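Taurocyamine kinase (Schistosoma mansoni, PDB 4WOD) catalyses the reversible, magnesium-dependent transfer of phosphate from ATP to taurocyamine, giving N-phosphotaurocyamine and ADP. Local coordinates at residues A54-A59 with L192-G197; S229-G234 with Y240-D245; P392-K397 with I437-P442; G416-R421 with L555-G560; K618-H621 with Y627-C630. The protein carries 4 engineered substitutions. One frame throughout, in Å; residues are numbered along the deposited sequence.

Contact 1. Residues A54-A59 with L192-G197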
# COMPACT_ATOMS: atom_id res chain seq x y z
N ALA A 54 -15.73 8.63 -19.93
CA ALA A 54 -16.62 9.75 -19.63
C ALA A 54 -17.77 9.36 -18.71
O ALA A 54 -18.33 10.21 -18.02
CB ALA A 54 -17.18 10.34 -20.93
N TYR A 55 -18.15 8.09 -18.72
CA TYR A 55 -19.33 7.66 -17.99
C TYR A 55 -19.00 6.73 -16.85
O TYR A 55 -19.82 6.52 -15.97
CB TYR A 55 -20.32 6.99 -18.94
CG TYR A 55 -20.68 7.94 -20.05
CD1 TYR A 55 -21.41 9.10 -19.79
CD2 TYR A 55 -20.24 7.73 -21.35
CE1 TYR A 55 -21.72 9.99 -20.80
CE2 TYR A 55 -20.54 8.62 -22.36
CZ TYR A 55 -21.28 9.75 -22.08
OH TYR A 55 -21.58 10.63 -23.09
N ASN A 56 -17.79 6.18 -16.86
CA ASN A 56 -17.34 5.33 -15.77
C ASN A 56 -16.05 5.87 -15.15
O ASN A 56 -14.94 5.48 -15.53
CB ASN A 56 -17.15 3.91 -16.29
CG ASN A 56 -18.42 3.34 -16.89
OD1 ASN A 56 -18.64 3.44 -18.11
ND2 ASN A 56 -19.28 2.78 -16.04
N PRO A 57 -16.19 6.76 -14.15
CA PRO A 57 -14.99 7.40 -13.58
C PRO A 57 -14.03 6.43 -12.88
O PRO A 57 -12.87 6.78 -12.68
CB PRO A 57 -15.58 8.41 -12.58
CG PRO A 57 -16.98 7.94 -12.31
CD PRO A 57 -17.44 7.26 -13.56
N GLY A 58 -14.49 5.23 -12.53
CA GLY A 58 -13.64 4.26 -11.86
C GLY A 58 -12.68 3.58 -12.82
O GLY A 58 -11.69 2.98 -12.41
N ALA A 59 -12.98 3.66 -14.11
CA ALA A 59 -12.15 3.01 -15.13
C ALA A 59 -10.81 3.72 -15.28
O ALA A 59 -10.75 4.93 -15.46
CB ALA A 59 -12.89 2.96 -16.46
N LEU A 192 -17.52 -2.10 -20.10
CA LEU A 192 -17.58 -2.79 -21.38
C LEU A 192 -18.75 -2.28 -22.22
O LEU A 192 -18.60 -2.06 -23.41
CB LEU A 192 -17.69 -4.29 -21.18
CG LEU A 192 -17.59 -5.16 -22.44
CD1 LEU A 192 -16.44 -4.70 -23.33
CD2 LEU A 192 -17.42 -6.65 -22.04
N ARG A 193 -19.90 -2.10 -21.59
CA ARG A 193 -21.06 -1.56 -22.28
C ARG A 193 -20.77 -0.22 -22.95
O ARG A 193 -21.07 -0.03 -24.14
CB ARG A 193 -22.25 -1.40 -21.32
CG ARG A 193 -23.45 -0.70 -21.97
CD ARG A 193 -24.69 -0.80 -21.10
NE ARG A 193 -25.16 -2.18 -21.06
CZ ARG A 193 -24.99 -3.00 -20.03
NH1 ARG A 193 -25.44 -4.24 -20.11
NH2 ARG A 193 -24.37 -2.59 -18.93
N ASP A 194 -20.17 0.71 -22.21
CA ASP A 194 -19.99 2.07 -22.74
C ASP A 194 -18.80 2.20 -23.69
O ASP A 194 -18.59 3.25 -24.32
CB ASP A 194 -19.86 3.05 -21.59
CG ASP A 194 -21.17 3.23 -20.85
OD1 ASP A 194 -22.23 3.00 -21.46
OD2 ASP A 194 -21.15 3.61 -19.66
N ALA A 195 -18.01 1.14 -23.78
CA ALA A 195 -16.97 1.02 -24.79
C ALA A 195 -17.44 0.28 -26.05
O ALA A 195 -16.63 -0.04 -26.92
CB ALA A 195 -15.75 0.30 -24.18
N GLY A 196 -18.74 0.01 -26.14
CA GLY A 196 -19.33 -0.65 -27.30
C GLY A 196 -19.30 -2.17 -27.29
O GLY A 196 -19.47 -2.81 -28.33
N GLY A 197 -19.11 -2.76 -26.12
CA GLY A 197 -18.97 -4.21 -26.04
C GLY A 197 -20.21 -5.07 -26.24
O GLY A 197 -20.10 -6.28 -26.48
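Asp194 meets both Tyr55 and Asn56, and in each case the touching atom is its carboxylate oxygen OD2. The polar approach is to the Asn56 amide, where the modelled Asn56 OD1 lies 3.0 Å from Asp194 OD2; that amide is probably turned over in the model. The two flat groups are inclined by 36°, neither stacked nor coplanar. A chi1 of -70° sets Asp194 CG beside its backbone N and so turns OD2 toward Tyr55 and Asn56. The backbone O of Asp194 accepts a hydrogen bond from Asn51 ND2 on helix 46-55, a second link between the same elements.

The ends of two helices meet here: helix 46-55 of the small N-terminal domain of the first repeat, and helix 190-194 of its catalytic domain. The latter closes in a Schellman motif. Gly196 is the C-prime residue, with phi of 86°, and the bonds are Gly197 N to Leu192 O at 2.8 Å and Gly196 N to Arg193 O at 3.1 Å.

The remaining contact is van der Waals, Tyr55 CB resting 3.6 Å from Asp194 OD2. From Asn56 to Ala59 the chain makes a type I beta turn, closed by Ala59 N to Asn56 O at 3.0 Å, and Ala59 lines the pocket of the bound arginine.

Contact 2. Residues S229-G234 with Y240-D245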
# COMPACT_ATOMS: atom_id res chain seq x y z
N SER A 229 -7.59 -22.06 -19.83
CA SER A 229 -7.36 -23.42 -19.33
C SER A 229 -7.49 -23.40 -17.80
O SER A 229 -7.02 -22.48 -17.16
CB SER A 229 -5.98 -23.92 -19.77
OG SER A 229 -5.73 -25.24 -19.30
N MET A 230 -8.10 -24.41 -17.20
CA MET A 230 -8.34 -24.41 -15.79
C MET A 230 -8.60 -25.79 -15.21
O MET A 230 -9.02 -26.64 -15.88
CB MET A 230 -9.50 -23.52 -15.48
CG MET A 230 -10.83 -24.04 -15.92
SD MET A 230 -11.14 -23.88 -17.65
CE MET A 230 -12.92 -23.95 -17.76
N GLN A 231 -8.32 -25.94 -13.95
CA GLN A 231 -8.63 -27.19 -13.22
C GLN A 231 -8.48 -26.99 -11.72
O GLN A 231 -7.81 -26.07 -11.25
CB GLN A 231 -7.73 -28.34 -13.68
CG GLN A 231 -6.26 -28.13 -13.37
CD GLN A 231 -5.35 -29.06 -14.16
OE1 GLN A 231 -5.57 -29.30 -15.35
NE2 GLN A 231 -4.33 -29.59 -13.49
N LYS A 232 -9.13 -27.87 -10.97
CA LYS A 232 -8.97 -27.86 -9.52
C LYS A 232 -7.53 -28.24 -9.20
O LYS A 232 -6.88 -28.95 -9.98
CB LYS A 232 -9.96 -28.83 -8.88
CG LYS A 232 -11.33 -28.20 -8.62
CD LYS A 232 -12.38 -29.26 -8.31
CE LYS A 232 -13.79 -28.74 -8.52
NZ LYS A 232 -14.16 -27.69 -7.54
N GLY A 233 -7.01 -27.74 -8.09
CA GLY A 233 -5.66 -28.06 -7.66
C GLY A 233 -4.60 -27.11 -8.17
O GLY A 233 -4.91 -26.01 -8.66
N GLY A 234 -3.35 -27.54 -8.07
CA GLY A 234 -2.20 -26.70 -8.36
C GLY A 234 -1.32 -27.14 -9.53
O GLY A 234 -0.15 -26.75 -9.60
N TYR A 240 -1.01 -24.92 -18.21
CA TYR A 240 -0.25 -24.04 -19.11
C TYR A 240 0.06 -24.72 -20.43
O TYR A 240 -0.10 -24.11 -21.48
CB TYR A 240 1.04 -23.59 -18.43
CG TYR A 240 1.98 -22.77 -19.29
CD1 TYR A 240 1.77 -21.42 -19.51
CD2 TYR A 240 3.11 -23.35 -19.85
CE1 TYR A 240 2.64 -20.66 -20.26
CE2 TYR A 240 3.99 -22.61 -20.62
CZ TYR A 240 3.75 -21.26 -20.83
OH TYR A 240 4.64 -20.53 -21.59
N LYS A 241 0.49 -25.98 -20.37
CA LYS A 241 0.73 -26.75 -21.58
C LYS A 241 -0.53 -26.89 -22.40
O LYS A 241 -0.48 -26.76 -23.62
CB LYS A 241 1.27 -28.14 -21.24
CG LYS A 241 2.77 -28.18 -21.01
CD LYS A 241 3.26 -29.60 -20.72
CE LYS A 241 4.67 -29.56 -20.13
NZ LYS A 241 5.38 -30.89 -20.09
N ARG A 242 -1.65 -27.17 -21.74
CA ARG A 242 -2.93 -27.34 -22.43
C ARG A 242 -3.30 -26.05 -23.17
O ARG A 242 -3.72 -26.09 -24.33
CB ARG A 242 -4.04 -27.72 -21.46
CG ARG A 242 -5.39 -27.98 -22.10
CD ARG A 242 -6.43 -28.22 -21.02
NE ARG A 242 -5.81 -29.04 -20.00
CZ ARG A 242 -5.89 -28.83 -18.69
NH1 ARG A 242 -6.61 -27.84 -18.20
NH2 ARG A 242 -5.25 -29.65 -17.87
N LEU A 243 -3.12 -24.92 -22.49
CA LEU A 243 -3.35 -23.63 -23.11
C LEU A 243 -2.43 -23.37 -24.29
O LEU A 243 -2.88 -22.95 -25.35
CB LEU A 243 -3.19 -22.50 -22.10
CG LEU A 243 -3.46 -21.12 -22.70
CD1 LEU A 243 -4.91 -20.97 -23.11
CD2 LEU A 243 -3.10 -20.03 -21.68
N ALA A 244 -1.13 -23.60 -24.09
CA ALA A 244 -0.12 -23.29 -25.10
C ALA A 244 -0.37 -24.10 -26.36
O ALA A 244 -0.32 -23.57 -27.47
CB ALA A 244 1.27 -23.55 -24.58
N ASP A 245 -0.64 -25.39 -26.19
CA ASP A 245 -0.88 -26.28 -27.34
C ASP A 245 -2.03 -25.77 -28.22
O ASP A 245 -1.90 -25.72 -29.44
CB ASP A 245 -1.18 -27.71 -26.91
CG ASP A 245 0.06 -28.49 -26.52
OD1 ASP A 245 1.18 -28.03 -26.84
OD2 ASP A 245 -0.09 -29.58 -25.91
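Gln231 OE1 is gripped by the guanidinium of Arg242. Arg242 NH2 gives Gln231 OE1 a short bond of 2.6 Å that is almost straight, with an N-H...O angle of 173°. A weak second one comes from Arg242 NH1 to the same Gln231 OE1 at 3.4 Å. The amide and guanidinium are nearly coplanar, and the oxygen sits at the guanidinium edge, so the group is met within its own plane.

The extended chi1 and chi2 of Arg242 bring its CD beside Ser229, with Ser229 OG 3.5 Å from Arg242 CD. A bend at chi3 (-41°) then turns the end of the chain along the strand and leaves Arg242 NH1 3.0 Å from Ser229 OG. The clear hydrogen-bond partner of Ser229 OG is Val239 O, in the helix. Arg242 NH1 is also bound by Asn214 O, which helps to fix the rotation of the guanidinium. The apolar share is small, Ser229 CB lying 3.9 Å from Leu243 CB.

Strand 225-232 leads through a short turn into helix 236-251, and the two run nearly antiparallel here, their short axes at 159° and 7.8 Å apart. The helix lies on the antiparallel sheet of the first catalytic domain, with Leu243 reaching Leu124 and Val122 on the neighbouring strand 117-126; Val122 is predicted to belong to the ATP site.

Contact 3. Residues P392-K397 with I437-P442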
# COMPACT_ATOMS: atom_id res chain seq x y z
N PRO A 392 23.96 -13.01 15.38
CA PRO A 392 23.62 -14.43 15.37
C PRO A 392 23.22 -14.97 16.74
O PRO A 392 22.25 -15.73 16.85
CB PRO A 392 24.91 -15.09 14.89
CG PRO A 392 25.49 -14.06 13.95
CD PRO A 392 25.16 -12.73 14.56
N GLU A 393 23.95 -14.57 17.77
CA GLU A 393 23.70 -15.06 19.12
C GLU A 393 22.38 -14.50 19.68
O GLU A 393 21.69 -15.16 20.46
CB GLU A 393 24.89 -14.73 20.03
CG GLU A 393 26.32 -15.01 19.46
CD GLU A 393 26.76 -14.12 18.25
OE1 GLU A 393 26.53 -12.90 18.27
OE2 GLU A 393 27.36 -14.66 17.29
N ILE A 394 22.03 -13.29 19.27
CA ILE A 394 20.77 -12.67 19.66
C ILE A 394 19.61 -13.38 18.94
O ILE A 394 18.61 -13.72 19.55
CB ILE A 394 20.76 -11.17 19.34
CG1 ILE A 394 21.53 -10.38 20.42
CG2 ILE A 394 19.32 -10.65 19.15
CD1 ILE A 394 20.90 -10.44 21.78
N ILE A 395 19.77 -13.62 17.64
CA ILE A 395 18.77 -14.38 16.90
C ILE A 395 18.54 -15.76 17.53
O ILE A 395 17.41 -16.17 17.75
CB ILE A 395 19.16 -14.53 15.41
CG1 ILE A 395 19.09 -13.16 14.70
CG2 ILE A 395 18.25 -15.54 14.70
CD1 ILE A 395 19.63 -13.17 13.26
N LYS A 396 19.63 -16.45 17.84
CA LYS A 396 19.56 -17.78 18.43
C LYS A 396 18.86 -17.76 19.79
O LYS A 396 18.05 -18.63 20.09
CB LYS A 396 20.96 -18.37 18.58
CG LYS A 396 21.06 -19.56 19.52
CD LYS A 396 22.50 -20.05 19.62
CE LYS A 396 22.64 -21.18 20.63
NZ LYS A 396 21.53 -22.16 20.48
N LYS A 397 19.19 -16.77 20.60
CA LYS A 397 18.62 -16.66 21.94
C LYS A 397 17.11 -16.37 21.91
O LYS A 397 16.36 -16.96 22.68
CB LYS A 397 19.33 -15.55 22.72
CG LYS A 397 18.96 -15.42 24.18
CD LYS A 397 19.75 -14.27 24.81
CE LYS A 397 19.15 -13.84 26.13
NZ LYS A 397 19.44 -14.77 27.24
N ILE A 437 16.01 -7.59 26.60
CA ILE A 437 16.99 -6.63 27.08
C ILE A 437 18.35 -6.77 26.36
O ILE A 437 19.03 -5.78 26.11
CB ILE A 437 17.17 -6.74 28.62
CG1 ILE A 437 18.08 -5.64 29.16
CG2 ILE A 437 17.72 -8.12 29.02
CD1 ILE A 437 17.90 -5.40 30.69
N ASP A 438 18.71 -8.00 26.00
CA ASP A 438 20.01 -8.27 25.36
C ASP A 438 20.08 -7.63 23.99
O ASP A 438 21.16 -7.35 23.48
CB ASP A 438 20.26 -9.77 25.23
CG ASP A 438 20.68 -10.41 26.54
OD1 ASP A 438 20.66 -9.74 27.58
OD2 ASP A 438 21.07 -11.59 26.52
N TYR A 439 18.92 -7.44 23.36
CA TYR A 439 18.89 -6.74 22.09
C TYR A 439 18.72 -5.24 22.31
O TYR A 439 19.45 -4.43 21.75
CB TYR A 439 17.78 -7.28 21.21
CG TYR A 439 17.52 -6.53 19.93
CD1 TYR A 439 18.42 -6.59 18.87
CD2 TYR A 439 16.35 -5.78 19.76
CE1 TYR A 439 18.17 -5.92 17.69
CE2 TYR A 439 16.10 -5.11 18.58
CZ TYR A 439 17.01 -5.19 17.55
OH TYR A 439 16.77 -4.52 16.36
N LEU A 440 17.74 -4.87 23.14
CA LEU A 440 17.35 -3.47 23.23
C LEU A 440 18.33 -2.61 24.05
O LEU A 440 18.51 -1.43 23.75
CB LEU A 440 15.93 -3.35 23.79
CG LEU A 440 14.78 -3.78 22.85
CD1 LEU A 440 13.46 -3.94 23.61
CD2 LEU A 440 14.60 -2.78 21.71
N ASP A 441 18.96 -3.18 25.08
CA ASP A 441 19.76 -2.35 25.97
C ASP A 441 21.04 -1.82 25.32
O ASP A 441 21.33 -0.64 25.44
CB ASP A 441 20.11 -3.10 27.25
CG ASP A 441 20.75 -2.19 28.28
OD1 ASP A 441 20.02 -1.36 28.86
OD2 ASP A 441 21.98 -2.29 28.50
N PRO A 442 21.80 -2.68 24.61
CA PRO A 442 22.96 -2.08 23.94
C PRO A 442 22.55 -1.07 22.85
O PRO A 442 23.19 -0.03 22.69
CB PRO A 442 23.69 -3.29 23.33
CG PRO A 442 22.67 -4.37 23.26
CD PRO A 442 21.78 -4.15 24.46
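Ile394 points its two branches at two consecutive residues of the opposite helix. The longer one ends in CD1, which lies 3.5 Å from Asp438 O and 3.6 Å from Asp438 CB, so the methyl rests on the first turn of helix 437-448, touching both the carbonyl oxygen and CB of Asp438. The shorter branch comes near the tyrosine ring, with Ile394 CG2 to Tyr439 CD1 at 4.2 Å, and these two side chains cross at about a right angle. The split follows from chi1 of -80°, which sets CG1 beside the backbone N and CG2 opposite it.

One turn further along, Lys397 also meets its partner at roughly a right angle, lying across the Asp438 carboxylate. Its aliphatic part is modelled nearer than its charge: Lys397 CE is 3.0 Å from Asp438 OD2, an unusually short and doubtful approach. The charged end then bends at chi4 (76°), leaving Lys397 NZ 3.6 Å from Asp438 OD2, a long salt bridge. With Lys397 exposed, this ion pair lies toward the surface and is probably weak, whereas Ile394 and Tyr439 are buried.

The axes of the two short helical segments pass 10.4 Å apart at 140°, so the contact is made by side chains of helix 392-398 reaching the side chains and backbone of the other helix. Both belong to the helical N-terminal domain of the second repeat. Tyr398 OH, just past the first segment, bonds Asp438 N. The Tyr439 ring continues inward to Leu409, Met412 and Ile413 of helix 409-418, and its OH bonds Thr386 O.

Contact 4. Residues G416-R421 with L555-G560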
# COMPACT_ATOMS: atom_id res chain seq x y z
N GLY A 416 12.02 -2.20 10.02
CA GLY A 416 13.34 -2.08 9.41
C GLY A 416 13.57 -3.09 8.30
O GLY A 416 14.15 -2.77 7.25
N ALA A 417 13.12 -4.31 8.52
CA ALA A 417 13.21 -5.35 7.50
C ALA A 417 12.61 -4.89 6.16
O ALA A 417 13.20 -5.10 5.09
CB ALA A 417 12.54 -6.61 7.98
N TYR A 418 11.44 -4.25 6.22
CA TYR A 418 10.77 -3.81 5.00
C TYR A 418 11.03 -2.36 4.60
O TYR A 418 10.64 -1.94 3.50
CB TYR A 418 9.27 -4.00 5.15
CG TYR A 418 8.81 -5.43 5.00
CD1 TYR A 418 8.80 -6.04 3.75
CD2 TYR A 418 8.38 -6.16 6.10
CE1 TYR A 418 8.38 -7.36 3.60
CE2 TYR A 418 7.96 -7.48 5.96
CZ TYR A 418 7.96 -8.07 4.70
OH TYR A 418 7.51 -9.37 4.55
N ASN A 419 11.66 -1.60 5.49
CA ASN A 419 12.09 -0.23 5.19
C ASN A 419 13.52 -0.03 5.66
O ASN A 419 13.74 0.44 6.78
CB ASN A 419 11.15 0.80 5.82
CG ASN A 419 9.71 0.61 5.39
OD1 ASN A 419 9.26 1.18 4.39
ND2 ASN A 419 8.97 -0.22 6.13
N ASN A 420 14.47 -0.38 4.80
CA ASN A 420 15.88 -0.48 5.19
C ASN A 420 16.52 0.85 5.57
O ASN A 420 17.64 0.87 6.06
CB ASN A 420 16.70 -1.11 4.06
CG ASN A 420 16.39 -2.58 3.83
OD1 ASN A 420 16.70 -3.12 2.77
ND2 ASN A 420 15.78 -3.25 4.82
N ARG A 421 15.86 1.98 5.29
CA ARG A 421 16.41 3.26 5.71
C ARG A 421 15.94 3.63 7.12
O ARG A 421 16.45 4.58 7.73
CB ARG A 421 16.04 4.36 4.72
CG ARG A 421 16.60 4.15 3.31
CD ARG A 421 16.51 5.45 2.51
NE ARG A 421 16.68 5.24 1.07
CZ ARG A 421 16.63 6.21 0.17
NH1 ARG A 421 16.41 7.47 0.53
NH2 ARG A 421 16.79 5.93 -1.11
N LEU A 555 5.63 3.14 9.93
CA LEU A 555 4.60 2.85 10.92
C LEU A 555 3.70 1.71 10.42
O LEU A 555 3.37 0.80 11.19
CB LEU A 555 3.78 4.11 11.24
CG LEU A 555 2.80 3.99 12.41
CD1 LEU A 555 3.43 3.27 13.58
CD2 LEU A 555 2.29 5.37 12.85
N ARG A 556 3.32 1.77 9.14
CA ARG A 556 2.45 0.76 8.56
C ARG A 556 3.02 -0.65 8.75
O ARG A 556 2.33 -1.55 9.20
CB ARG A 556 2.24 1.01 7.06
CG ARG A 556 1.27 0.05 6.38
CD ARG A 556 1.46 0.07 4.85
NE ARG A 556 2.82 -0.33 4.50
CZ ARG A 556 3.41 -0.10 3.33
NH1 ARG A 556 2.76 0.57 2.38
NH2 ARG A 556 4.65 -0.52 3.12
N ASP A 557 4.29 -0.83 8.42
CA ASP A 557 4.87 -2.17 8.45
C ASP A 557 5.20 -2.65 9.88
O ASP A 557 5.39 -3.85 10.12
CB ASP A 557 6.10 -2.20 7.55
CG ASP A 557 5.74 -1.95 6.09
OD1 ASP A 557 4.56 -2.11 5.75
OD2 ASP A 557 6.63 -1.60 5.29
N ALA A 558 5.23 -1.71 10.83
CA ALA A 558 5.24 -2.06 12.25
C ALA A 558 3.85 -2.48 12.74
O ALA A 558 3.72 -3.04 13.82
CB ALA A 558 5.75 -0.89 13.07
N GLY A 559 2.82 -2.18 11.95
CA GLY A 559 1.47 -2.61 12.26
C GLY A 559 0.60 -1.50 12.82
O GLY A 559 -0.51 -1.74 13.29
N GLY A 560 1.10 -0.27 12.76
CA GLY A 560 0.45 0.85 13.42
C GLY A 560 -0.83 1.38 12.77
O GLY A 560 -1.47 2.27 13.32
O HOH W 1 7.68 -0.82 2.48
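From CB outward, Asp557 runs into Asn419 and Tyr418. Its CB is 3.8 Å from Asn419 ND2, and CG, placed beside the backbone N by chi1 of -64°, leads the carboxylate between the end of one helix and its own neighbour Arg556. OD2 is the atom that crosses over. Asn419 ND2 donates to Asp557 OD2 at 2.8 Å with an N-H...O angle of 150°, arriving on the anti side and somewhat out of the carboxylate plane. Tyr418 CB packs against the same Asp557 OD2 at 3.6 Å.

Asp557 sits in the last turn of helix 553-558, which ends in a Schellman motif: Gly559, with phi of 103°, is its positive-phi residue, and Gly560 N bonds Leu555 O at 3.0 Å. This catalytic-domain helix end faces the end of helix 409-418 from the N-terminal domain.

On the syn side of OD2 comes Arg556 NH2, 3.1 Å from Asp557 OD2. Arg556 NE meets Asp557 OD1 at 2.8 Å from above the carboxylate plane, so two nitrogens hold the acid in a side-on grip. The buried carboxylate is thus well supplied with donors, which probably favours its charged form. Water 1 can donate to Asn419 OD1 at 3.2 Å and to Asp557 OD2 at 3.1 Å, but other acceptors compete for its hydrogens. Asn415 O also accepts from Asn419 ND2, and Asn292 of the first repeat touches both Tyr418 and Asp557.

Contact 5. Residues K618-H621 with Y627-C630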
# COMPACT_ATOMS: atom_id res chain seq x y z
N LYS A 618 -2.14 4.98 34.70
CA LYS A 618 -0.73 4.84 35.02
C LYS A 618 0.10 4.84 33.72
O LYS A 618 -0.20 4.07 32.82
CB LYS A 618 -0.48 3.54 35.81
CG LYS A 618 -1.34 3.40 37.07
CD LYS A 618 -0.83 2.29 37.99
CE LYS A 618 -1.53 2.34 39.35
NZ LYS A 618 -1.09 1.23 40.24
N PHE A 619 1.10 5.72 33.63
CA PHE A 619 2.00 5.74 32.47
C PHE A 619 3.06 4.66 32.61
O PHE A 619 3.66 4.53 33.66
CB PHE A 619 2.69 7.10 32.32
CG PHE A 619 1.75 8.24 32.05
CD1 PHE A 619 0.61 8.04 31.30
CD2 PHE A 619 1.99 9.48 32.61
CE1 PHE A 619 -0.27 9.10 31.07
CE2 PHE A 619 1.11 10.54 32.37
CZ PHE A 619 -0.01 10.34 31.61
N ALA A 620 3.29 3.89 31.55
CA ALA A 620 4.38 2.90 31.60
C ALA A 620 5.75 3.58 31.89
O ALA A 620 6.17 4.48 31.17
CB ALA A 620 4.42 2.11 30.28
N HIS A 621 6.43 3.15 32.94
CA HIS A 621 7.69 3.79 33.34
C HIS A 621 8.73 2.76 33.79
O HIS A 621 8.39 1.76 34.41
CB HIS A 621 7.45 4.81 34.47
CG HIS A 621 8.65 5.62 34.84
ND1 HIS A 621 9.59 5.19 35.77
CD2 HIS A 621 9.06 6.85 34.44
CE1 HIS A 621 10.53 6.11 35.90
NE2 HIS A 621 10.23 7.13 35.11
N TYR A 627 10.33 7.01 31.02
CA TYR A 627 9.06 6.72 30.37
C TYR A 627 9.27 5.77 29.18
O TYR A 627 10.19 5.93 28.37
CB TYR A 627 8.31 8.01 29.94
CG TYR A 627 7.70 8.69 31.16
CD1 TYR A 627 6.61 8.12 31.81
CD2 TYR A 627 8.25 9.85 31.68
CE1 TYR A 627 6.06 8.71 32.93
CE2 TYR A 627 7.72 10.45 32.81
CZ TYR A 627 6.63 9.87 33.43
OH TYR A 627 6.10 10.46 34.56
N ILE A 628 8.44 4.74 29.15
CA ILE A 628 8.49 3.73 28.09
C ILE A 628 7.65 4.16 26.90
O ILE A 628 6.54 4.66 27.06
CB ILE A 628 8.01 2.37 28.62
CG1 ILE A 628 9.01 1.86 29.65
CG2 ILE A 628 7.81 1.36 27.46
CD1 ILE A 628 8.40 0.88 30.61
N THR A 629 8.21 3.99 25.70
CA THR A 629 7.55 4.34 24.45
C THR A 629 7.78 3.21 23.44
O THR A 629 8.67 2.36 23.60
CB THR A 629 8.08 5.69 23.86
OG1 THR A 629 9.48 5.59 23.58
CG2 THR A 629 7.87 6.84 24.85
N CYS A 630 6.96 3.21 22.40
CA CYS A 630 7.08 2.23 21.34
C CYS A 630 8.47 2.22 20.69
O CYS A 630 9.11 1.17 20.61
CB CYS A 630 6.00 2.49 20.29
SG CYS A 630 6.05 1.40 18.89
O HOH W 2 5.16 6.08 28.96
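A short antiparallel hairpin in the second catalytic domain, leading toward the predicted active-site Cys631, brings His621 and Tyr627 together. They form a non-hydrogen-bonded pair, His621 CA to Tyr627 CA 4.4 Å, and their side chains leave on the same face of the hairpin. There the rings make a T-shaped, edge-to-face stack with centroids 4.9 Å apart and planes at 83°. The imidazole supplies the edge: His621 CD2 stands 3.7 Å above the plane of the Tyr627 ring, over its centre. Swinging the imidazole opposite its backbone N (chi1 -174°) brings that carbon over the tyrosine.

Phe619 adds its CB, 3.8 Å from Tyr627 CE1. Ala620 CB packs against Ile628 CB at 4.0 Å, and Ile628 CD1 lies along the backbone of His621. Outside the two segments, Arg489 makes a cation-pi contact with Tyr627.

Beyond the His621-Tyr627 bridge the two backbones are joined by one direct bond, Ile628 N to Ala620 O at 3.0 Å, nearly straight at 173° though the donor stands above the carbonyl plane. Water 2 links the same oxygen to the next carbonyl, donating to Ala620 O at 2.9 Å and to Ile628 O at 2.7 Å. Ala620 also pairs through its backbone with Ser490, whose OG bonds Ile628 O. Ala620 O therefore takes two donors while Ile628 O has water 2 and Ser490 OG, which implies that these backbone oxygens, in a largely buried place, are satisfied by a mixture of chain, water and outside partners.

Contacts 1 and 4 are counterparts in the two repeats: each joins the end of an N-terminal-domain helix to a Schellman-ended catalytic helix through an aspartate OD2 that meets a consecutive tyrosine and asparagine, as a clear hydrogen bond only in contact 4. Contact 1 lies at the surface, whereas contact 4 buries its acid and adds an arginine and a water. Contacts 2 and 5 are buried and local in sequence, both in catalytic domains, but one relies on an arginine-glutamine bond between strand and helix, the other on stacked rings and backbone pairing. Contact 3, partly buried, stays within the helical domain and mixes apolar packing with a long ion pair. Contacts 3, 4 and 5 cluster, centres 20 to 22 Å apart.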